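Local coordinates for probable dipeptidase (Pseudomonas aeruginosa, PDB 3B40), which probably acts as a metal-dependent dipeptidase of the membrane dipeptidase (M19) family, with a TIM-barrel fold, at residues L301-P306 with Q314-Y319; F68-M73 with S164-N169; G162-Y165 with W171-S174. The protein carries 11 engineered substitutions. One frame throughout, in Å; residues are numbered along the deposited sequence.

Interaction 1 of 3, residues L301-P306 with Q314-Y319. With MG (magnesium ion), chain D.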
loop_
_atom_site.group_PDB
_atom_site.type_symbol
_atom_site.label_atom_id
_atom_site.label_comp_id
_atom_site.label_asym_id
_atom_site.label_seq_id
_atom_site.Cartn_x
_atom_site.Cartn_y
_atom_site.Cartn_z
ATOM N N LEU A 301 9.645 8.649 -11.788
ATOM C CA LEU A 301 8.316 8.419 -11.176
ATOM C C LEU A 301 8.012 9.398 -10.067
ATOM O O LEU A 301 6.895 9.458 -9.564
ATOM C CB LEU A 301 8.197 6.971 -10.673
ATOM C CG LEU A 301 8.386 5.851 -11.703
ATOM C CD1 LEU A 301 8.355 4.475 -11.029
ATOM C CD2 LEU A 301 7.327 5.914 -12.801
ATOM N N MET A 302 9.022 10.177 -9.677
ATOM C CA MET A 302 8.857 11.157 -8.628
ATOM C C MET A 302 9.998 12.166 -8.765
ATOM O O MET A 302 11.042 11.835 -9.334
ATOM C CB MET A 302 8.930 10.455 -7.266
ATOM C CG MET A 302 10.341 9.942 -6.957
ATOM S SD MET A 302 10.681 9.803 -5.207
ATOM C CE MET A 302 12.323 9.046 -5.281
ATOM N N PRO A 303 9.784 13.418 -8.325
ATOM C CA PRO A 303 10.891 14.377 -8.290
ATOM C C PRO A 303 11.953 14.018 -7.247
ATOM O O PRO A 303 11.940 14.571 -6.152
ATOM C CB PRO A 303 10.196 15.698 -7.941
ATOM C CG PRO A 303 8.915 15.287 -7.288
ATOM C CD PRO A 303 8.500 14.042 -7.955
ATOM N N GLY A 304 12.872 13.127 -7.604
ATOM C CA GLY A 304 13.805 12.529 -6.624
ATOM C C GLY A 304 15.243 13.040 -6.657
ATOM O O GLY A 304 16.057 12.731 -5.775
ATOM N N ASP A 305 15.580 13.829 -7.659
ATOM C CA ASP A 305 16.965 14.328 -7.802
ATOM C C ASP A 305 17.391 15.103 -6.572
ATOM O O ASP A 305 16.677 16.015 -6.131
ATOM C CB ASP A 305 17.119 15.204 -9.034
ATOM C CG ASP A 305 16.805 14.463 -10.304
ATOM O OD1 ASP A 305 17.756 14.173 -11.059
ATOM O OD2 ASP A 305 15.607 14.167 -10.554
ATOM N N PRO A 306 18.509 14.692 -5.960
ATOM C CA PRO A 306 19.048 15.275 -4.723
ATOM C C PRO A 306 19.202 16.795 -4.751
ATOM O O PRO A 306 18.863 17.454 -3.775
ATOM C CB PRO A 306 20.395 14.557 -4.570
ATOM C CG PRO A 306 20.113 13.215 -5.140
ATOM C CD PRO A 306 19.302 13.517 -6.373
ATOM N N GLN A 314 8.465 27.509 -5.564
ATOM C CA GLN A 314 7.773 27.818 -6.811
ATOM C C GLN A 314 8.367 26.966 -7.945
ATOM O O GLN A 314 7.638 26.449 -8.797
ATOM C CB GLN A 314 7.909 29.320 -7.102
ATOM C CG GLN A 314 7.086 29.891 -8.298
ATOM C CD GLN A 314 7.474 29.335 -9.667
ATOM O OE1 GLN A 314 6.606 28.871 -10.415
ATOM N NE2 GLN A 314 8.767 29.375 -10.002
ATOM N N ARG A 315 9.687 26.791 -7.928
ATOM C CA ARG A 315 10.364 26.027 -8.989
ATOM C C ARG A 315 10.039 24.530 -8.887
ATOM O O ARG A 315 9.813 23.855 -9.902
ATOM C CB ARG A 315 11.890 26.254 -8.909
ATOM C CG ARG A 315 12.688 25.631 -10.044
ATOM C CD ARG A 315 14.173 26.030 -9.904
ATOM N NE ARG A 315 15.018 25.299 -10.859
ATOM C CZ ARG A 315 15.233 25.659 -12.122
ATOM N NH1 ARG A 315 14.664 26.756 -12.617
ATOM N NH2 ARG A 315 16.018 24.915 -12.901
ATOM N N PHE A 316 10.025 24.028 -7.651
ATOM C CA PHE A 316 9.628 22.654 -7.382
ATOM C C PHE A 316 8.196 22.403 -7.848
ATOM O O PHE A 316 7.941 21.443 -8.584
ATOM C CB PHE A 316 9.769 22.316 -5.889
ATOM C CG PHE A 316 9.327 20.927 -5.555
ATOM C CD1 PHE A 316 10.166 19.846 -5.804
ATOM C CD2 PHE A 316 8.066 20.690 -5.039
ATOM C CE1 PHE A 316 9.761 18.544 -5.522
ATOM C CE2 PHE A 316 7.639 19.396 -4.754
ATOM C CZ PHE A 316 8.493 18.319 -4.994
ATOM N N GLY A 317 7.272 23.269 -7.403
ATOM C CA GLY A 317 5.884 23.213 -7.822
ATOM C C GLY A 317 5.703 23.059 -9.318
ATOM O O GLY A 317 4.983 22.179 -9.765
ATOM N N GLU A 318 6.390 23.898 -10.094
ATOM C CA GLU A 318 6.312 23.853 -11.551
ATOM C C GLU A 318 6.800 22.538 -12.145
ATOM O O GLU A 318 6.163 21.950 -13.027
ATOM C CB GLU A 318 7.117 24.996 -12.148
ATOM C CG GLU A 318 6.286 26.207 -12.489
ATOM C CD GLU A 318 7.039 27.167 -13.363
ATOM O OE1 GLU A 318 7.113 28.374 -13.007
ATOM O OE2 GLU A 318 7.577 26.717 -14.406
ATOM N N TYR A 319 7.952 22.092 -11.667
ATOM C CA TYR A 319 8.548 20.858 -12.135
ATOM C C TYR A 319 7.714 19.620 -11.756
ATOM O O TYR A 319 7.339 18.840 -12.645
ATOM C CB TYR A 319 9.989 20.741 -11.606
ATOM C CG TYR A 319 10.616 19.434 -11.950
ATOM C CD1 TYR A 319 11.089 19.186 -13.229
ATOM C CD2 TYR A 319 10.742 18.431 -10.982
ATOM C CE1 TYR A 319 11.659 17.947 -13.555
ATOM C CE2 TYR A 319 11.299 17.215 -11.291
ATOM C CZ TYR A 319 11.770 16.971 -12.568
ATOM O OH TYR A 319 12.329 15.744 -12.857
HETATM MG MG MG D . 7.950 28.674 -15.591
HETATM O O HOH W 1 12.927 13.982 -10.927
#
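Water 1 joins Asp305 to Tyr319: it is hydrogen-bonded to Asp305 OD2 at 2.7 Å and to Tyr319 OH at 2.7 Å. Since Asp305 OD2 and Tyr319 OH are themselves 4.3 Å apart, the water completes the polar link between them, and so between an irregular loop and helix 313-328, in the outer part of a TIM-barrel chain of the M19 family. The water lies in the plane of the tyrosine ring, at its edge. Asp305 has a stronger partner on its other oxygen, a salt bridge from OD1 to Arg286, which would hold the carboxylate in position for the water.

Beside this link the contact is apolar. Pro303, the centre of an inverse gamma turn, pushes its ring between two aromatic side chains one helical turn apart. Its CB is 3.8 Å from Tyr319 CE2, in the plane of that ring, and its CG is 3.8 Å from Phe316 CZ, the two side chains crossing at about a right angle. Tyr319 sets off from the helix toward the loop, whereas it is the anti first torsion of Phe316 (chi1 178°) that brings its ring to Pro303. Phe180 stacks on Phe316, and Phe289 and Trp311 meet Tyr319 edge-to-face. Glu318, outside this packing, binds the magnesium ion through OE2 at 2.3 Å, with OE1 farther off at 2.7 Å.

Interaction 2 of 3, residues F68-M73 with S164-N169. Engineered in segment 164-169: Ser164 (natural residue Asn).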
loop_
_atom_site.group_PDB
_atom_site.type_symbol
_atom_site.label_atom_id
_atom_site.label_comp_id
_atom_site.label_asym_id
_atom_site.label_seq_id
_atom_site.Cartn_x
_atom_site.Cartn_y
_atom_site.Cartn_z
ATOM N N PHE A 68 -3.348 7.315 8.345
ATOM C CA PHE A 68 -2.184 7.861 7.629
ATOM C C PHE A 68 -2.081 9.362 7.875
ATOM O O PHE A 68 -3.103 10.071 7.884
ATOM C CB PHE A 68 -2.348 7.598 6.123
ATOM C CG PHE A 68 -1.252 8.188 5.263
ATOM C CD1 PHE A 68 -0.072 7.494 5.062
ATOM C CD2 PHE A 68 -1.427 9.423 4.611
ATOM C CE1 PHE A 68 0.953 8.027 4.262
ATOM C CE2 PHE A 68 -0.400 9.965 3.809
ATOM C CZ PHE A 68 0.786 9.256 3.644
ATOM N N GLY A 69 -0.858 9.832 8.113
ATOM C CA GLY A 69 -0.531 11.247 7.981
ATOM C C GLY A 69 0.884 11.367 7.424
ATOM O O GLY A 69 1.681 10.432 7.541
ATOM N N TRP A 70 1.188 12.509 6.806
ATOM C CA TRP A 70 2.537 12.803 6.316
ATOM C C TRP A 70 2.720 14.315 6.153
ATOM O O TRP A 70 1.758 15.059 6.378
ATOM C CB TRP A 70 2.781 12.041 4.999
ATOM C CG TRP A 70 2.259 12.714 3.801
ATOM C CD1 TRP A 70 1.031 13.294 3.641
ATOM C CD2 TRP A 70 2.946 12.868 2.567
ATOM N NE1 TRP A 70 0.910 13.801 2.364
ATOM C CE2 TRP A 70 2.080 13.556 1.688
ATOM C CE3 TRP A 70 4.221 12.477 2.106
ATOM C CZ2 TRP A 70 2.454 13.883 0.367
ATOM C CZ3 TRP A 70 4.592 12.806 0.796
ATOM C CH2 TRP A 70 3.702 13.485 -0.059
ATOM N N PRO A 71 3.950 14.785 5.790
ATOM C CA PRO A 71 4.216 16.232 5.671
ATOM C C PRO A 71 3.686 16.808 4.352
ATOM O O PRO A 71 4.470 17.225 3.486
ATOM C CB PRO A 71 5.760 16.332 5.733
ATOM C CG PRO A 71 6.269 14.887 5.984
ATOM C CD PRO A 71 5.157 13.995 5.491
ATOM N N GLU A 72 2.362 16.784 4.219
ATOM C CA GLU A 72 1.617 17.327 3.090
ATOM C C GLU A 72 2.108 18.707 2.649
ATOM O O GLU A 72 2.168 19.639 3.452
ATOM C CB GLU A 72 0.111 17.375 3.439
ATOM C CG GLU A 72 -0.796 17.784 2.276
ATOM C CD GLU A 72 -0.652 16.870 1.069
ATOM O OE1 GLU A 72 -1.025 15.680 1.192
ATOM O OE2 GLU A 72 -0.181 17.333 -0.006
ATOM N N MET A 73 2.469 18.817 1.372
ATOM C CA MET A 73 2.920 20.091 0.796
ATOM C C MET A 73 1.856 20.776 -0.068
ATOM O O MET A 73 1.956 21.978 -0.334
ATOM C CB MET A 73 4.222 19.909 -0.013
ATOM C CG MET A 73 4.109 19.123 -1.329
ATOM S SD MET A 73 3.897 17.317 -1.177
ATOM C CE MET A 73 5.467 16.888 -0.420
ATOM N N SER A 164 6.944 3.282 7.005
ATOM C CA SER A 164 7.334 4.253 5.991
ATOM C C SER A 164 6.261 4.630 5.033
ATOM O O SER A 164 5.325 3.881 4.814
ATOM C CB SER A 164 8.529 3.751 5.176
ATOM O OG SER A 164 9.648 3.506 5.999
ATOM N N TYR A 165 6.412 5.829 4.488
ATOM C CA TYR A 165 5.804 6.230 3.239
ATOM C C TYR A 165 6.940 6.823 2.375
ATOM O O TYR A 165 8.122 6.470 2.552
ATOM C CB TYR A 165 4.661 7.224 3.510
ATOM C CG TYR A 165 3.767 7.547 2.335
ATOM C CD1 TYR A 165 2.946 6.567 1.736
ATOM C CD2 TYR A 165 3.720 8.845 1.830
ATOM C CE1 TYR A 165 2.098 6.895 0.630
ATOM C CE2 TYR A 165 2.920 9.166 0.737
ATOM C CZ TYR A 165 2.097 8.195 0.148
ATOM O OH TYR A 165 1.289 8.560 -0.911
ATOM N N VAL A 166 6.587 7.664 1.417
ATOM C CA VAL A 166 7.546 8.571 0.751
ATOM C C VAL A 166 8.150 9.533 1.805
ATOM O O VAL A 166 7.431 10.043 2.674
ATOM C CB VAL A 166 6.825 9.355 -0.394
ATOM C CG1 VAL A 166 7.764 10.334 -1.055
ATOM C CG2 VAL A 166 6.305 8.395 -1.463
ATOM N N GLY A 167 9.465 9.756 1.755
ATOM C CA GLY A 167 10.137 10.635 2.711
ATOM C C GLY A 167 10.737 9.827 3.855
ATOM O O GLY A 167 10.119 8.890 4.342
ATOM N N ASN A 168 11.963 10.146 4.255
ATOM C CA ASN A 168 12.555 9.517 5.434
ATOM C C ASN A 168 11.784 9.969 6.651
ATOM O O ASN A 168 11.163 11.032 6.631
ATOM C CB ASN A 168 14.020 9.941 5.614
ATOM C CG ASN A 168 14.956 9.357 4.555
ATOM O OD1 ASN A 168 14.680 8.315 3.966
ATOM N ND2 ASN A 168 16.103 10.012 4.344
ATOM N N ASN A 169 11.818 9.186 7.725
ATOM C CA ASN A 169 11.350 9.707 9.008
ATOM C C ASN A 169 12.306 9.242 10.107
ATOM O O ASN A 169 13.289 8.533 9.816
ATOM C CB ASN A 169 9.879 9.283 9.289
ATOM C CG ASN A 169 9.728 7.798 9.455
ATOM O OD1 ASN A 169 10.330 7.186 10.371
ATOM N ND2 ASN A 169 8.920 7.186 8.588
#
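Tyr165 takes Phe68 on a face and turns an edge to Trp70, in an aromatic cluster built of two T-shaped (edge-to-face) pairs, where loops following strands 62-68 and 160-162 of the TIM barrel meet. The tight part is the Phe68 pair. Phe68 turns its edge to the face of Tyr165, with centroids 4.6 Å apart and planes at 71°. Its CZ stands over the centre of the tyrosine ring, while CE1 comes within 3.4 Å of Tyr165 CG, so two adjacent ring carbons bear on the same face. An extended first torsion in both residues (chi1 176° in Phe68), placing CG anti to the backbone N, sends the two rings toward each other from one loop to the other.

In the second pair the tyrosine changes role and becomes the edge. Tyr165 CD2 approaches Trp70 CE3 at 3.7 Å and Tyr165 CE2 lies over one face of the indole, toward its rim; the planes stand at 83°, but the centroids are 5.3 Å apart, a wider spacing than in the first pair.

Looser still is the side of Val166, whose CB is 4.3 Å from Trp70 CZ3 and whose carbonyl O lies at the indole edge. All four touching residues are partly exposed, which makes this a surface cluster, and its packing is mainly aromatic and apolar. Tyr165 OH bonds to Asp362, and the Trp70 backbone N to Gln94. Glu72 N lies against the opposite face of the indole, offset toward the rim, and the Glu72 side chain curls round to the ring edge. There Trp70 NE1 donates to Glu72 OE1 at 2.9 Å, nearly in the indole plane but from above the carboxylate plane.

Interaction 3 of 3, residues G162-Y165 with W171-S174. Engineered in segment 162-165: Ser164 (natural residue Asn). Engineered in segment 171-174: Ala172 (natural residue Ser).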
loop_
_atom_site.group_PDB
_atom_site.type_symbol
_atom_site.label_atom_id
_atom_site.label_comp_id
_atom_site.label_asym_id
_atom_site.label_seq_id
_atom_site.Cartn_x
_atom_site.Cartn_y
_atom_site.Cartn_z
ATOM N N GLY A 162 2.954 0.100 9.130
ATOM C CA GLY A 162 4.095 0.281 8.229
ATOM C C GLY A 162 4.857 1.502 8.666
ATOM O O GLY A 162 4.278 2.555 8.879
ATOM N N PHE A 163 6.153 1.357 8.859
ATOM C CA PHE A 163 6.992 2.474 9.280
ATOM C C PHE A 163 7.061 3.606 8.291
ATOM O O PHE A 163 7.294 4.766 8.678
ATOM C CB PHE A 163 8.422 1.975 9.429
ATOM C CG PHE A 163 8.663 1.168 10.675
ATOM C CD1 PHE A 163 9.386 1.715 11.708
ATOM C CD2 PHE A 163 8.211 -0.163 10.782
ATOM C CE1 PHE A 163 9.646 0.974 12.873
ATOM C CE2 PHE A 163 8.446 -0.891 11.938
ATOM C CZ PHE A 163 9.187 -0.331 12.979
ATOM N N SER A 164 6.944 3.282 7.005
ATOM C CA SER A 164 7.334 4.253 5.991
ATOM C C SER A 164 6.261 4.630 5.033
ATOM O O SER A 164 5.325 3.881 4.814
ATOM C CB SER A 164 8.529 3.751 5.176
ATOM O OG SER A 164 9.648 3.506 5.999
ATOM N N TYR A 165 6.412 5.829 4.488
ATOM C CA TYR A 165 5.804 6.230 3.239
ATOM C C TYR A 165 6.940 6.823 2.375
ATOM O O TYR A 165 8.122 6.470 2.552
ATOM C CB TYR A 165 4.661 7.224 3.510
ATOM C CG TYR A 165 3.767 7.547 2.335
ATOM C CD1 TYR A 165 2.946 6.567 1.736
ATOM C CD2 TYR A 165 3.720 8.845 1.830
ATOM C CE1 TYR A 165 2.098 6.895 0.630
ATOM C CE2 TYR A 165 2.920 9.166 0.737
ATOM C CZ TYR A 165 2.097 8.195 0.148
ATOM O OH TYR A 165 1.289 8.560 -0.911
ATOM N N TRP A 171 12.179 7.137 12.511
ATOM C CA TRP A 171 12.160 5.702 12.867
ATOM C C TRP A 171 12.791 4.799 11.796
ATOM O O TRP A 171 13.407 3.784 12.112
ATOM C CB TRP A 171 10.706 5.265 13.078
ATOM C CG TRP A 171 10.069 5.777 14.344
ATOM C CD1 TRP A 171 10.430 6.895 15.060
ATOM C CD2 TRP A 171 8.986 5.169 15.075
ATOM N NE1 TRP A 171 9.606 7.035 16.170
ATOM C CE2 TRP A 171 8.711 5.995 16.196
ATOM C CE3 TRP A 171 8.203 4.030 14.874
ATOM C CZ2 TRP A 171 7.692 5.700 17.123
ATOM C CZ3 TRP A 171 7.188 3.741 15.789
ATOM C CH2 TRP A 171 6.946 4.571 16.899
ATOM N N ALA A 172 12.599 5.156 10.529
ATOM C CA ALA A 172 13.028 4.304 9.424
ATOM C C ALA A 172 13.333 5.150 8.196
ATOM O O ALA A 172 12.609 6.125 7.919
ATOM C CB ALA A 172 11.902 3.323 9.089
ATOM N N ASP A 173 14.360 4.754 7.442
ATOM C CA ASP A 173 14.628 5.326 6.099
ATOM C C ASP A 173 13.600 4.832 5.072
ATOM O O ASP A 173 13.175 3.676 5.106
ATOM C CB ASP A 173 16.016 4.954 5.568
ATOM C CG ASP A 173 17.172 5.464 6.450
ATOM O OD1 ASP A 173 17.023 6.483 7.168
ATOM O OD2 ASP A 173 18.250 4.822 6.416
ATOM N N SER A 174 13.273 5.686 4.111
ATOM C CA SER A 174 12.331 5.303 3.085
ATOM C C SER A 174 13.087 4.778 1.853
ATOM O O SER A 174 14.250 5.103 1.649
ATOM C CB SER A 174 11.438 6.494 2.729
ATOM O OG SER A 174 10.632 6.217 1.586
HETATM O O HOH W 2 10.619 6.120 5.998
#
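Ser174 OG donates to the carbonyl O of Tyr165 over 2.7 Å, the one direct hydrogen bond between segments 162-165 and 171-174. The hydroxyl lies in the carbonyl plane with a C=O...donor angle of 149°, and its place follows from a first torsion of 171°, which holds OG anti to the backbone N and beside the carbonyl carbon. A second polar link runs through water 2, which sits 2.8 Å from the OG of the engineered Ser164 and is hydrogen-bonded to Ala172 O at 2.8 Å.

Most other first-shell contacts are apolar. The methyl of Ala172, also an engineered residue, meets Phe163 CB at 3.7 Å. Farther out on the same side chain, Phe163 CE1 reaches Trp171 CE3 at 3.9 Å. These two aromatic side chains cross at about a right angle; with CG anti to the carbonyl carbon (chi1 -76°), Phe163 sets its CD1 and CE1 beside Trp171.

The second shell comes largely from the loop joining the segments. Asn169 grips both sides of it: ND2 bonds to Phe163 O, and OD1 accepts from the backbone N of both Trp171 and Ala172. Asn168 OD1 takes the N-H of Ser174, so that serine is fixed through its backbone as well as its hydroxyl, while Ser174 OG is also bonded to the backbone N of Arg176. Pointing away from segment 162-165, Asp173 accepts from the backbone N of Leu188 and Gly190.

All of this lies in the loop that leaves strand 160-162 of the parallel barrel sheet and leads to helix 193-205. Phe163 packs on Ala198, Val199 and Leu202 of that helix, and Trp171 also rests on Ala198; Gly162 keeps backbone bonds to Met137 in strand 131-138 and Asn139 just after it.

Interactions 2 and 3 share Ser164 and Tyr165 and have centres about 9 Å apart, so the loop after strand 160-162 serves both. In interaction 3 that loop folds on itself in a buried setting, mixing a direct hydrogen bond and a water bridge with apolar packing; in interaction 2 it meets the loop after strand 62-68 at the surface mainly through aromatic rings, with Val166 at the side. Interaction 1 stands apart, its centre about 16 Å from that of interaction 2 and about 21 Å from that of interaction 3. It is buried, though 23 Å from the centre of the chain, and joins a loop to helix 313-328 by proline packing and a water.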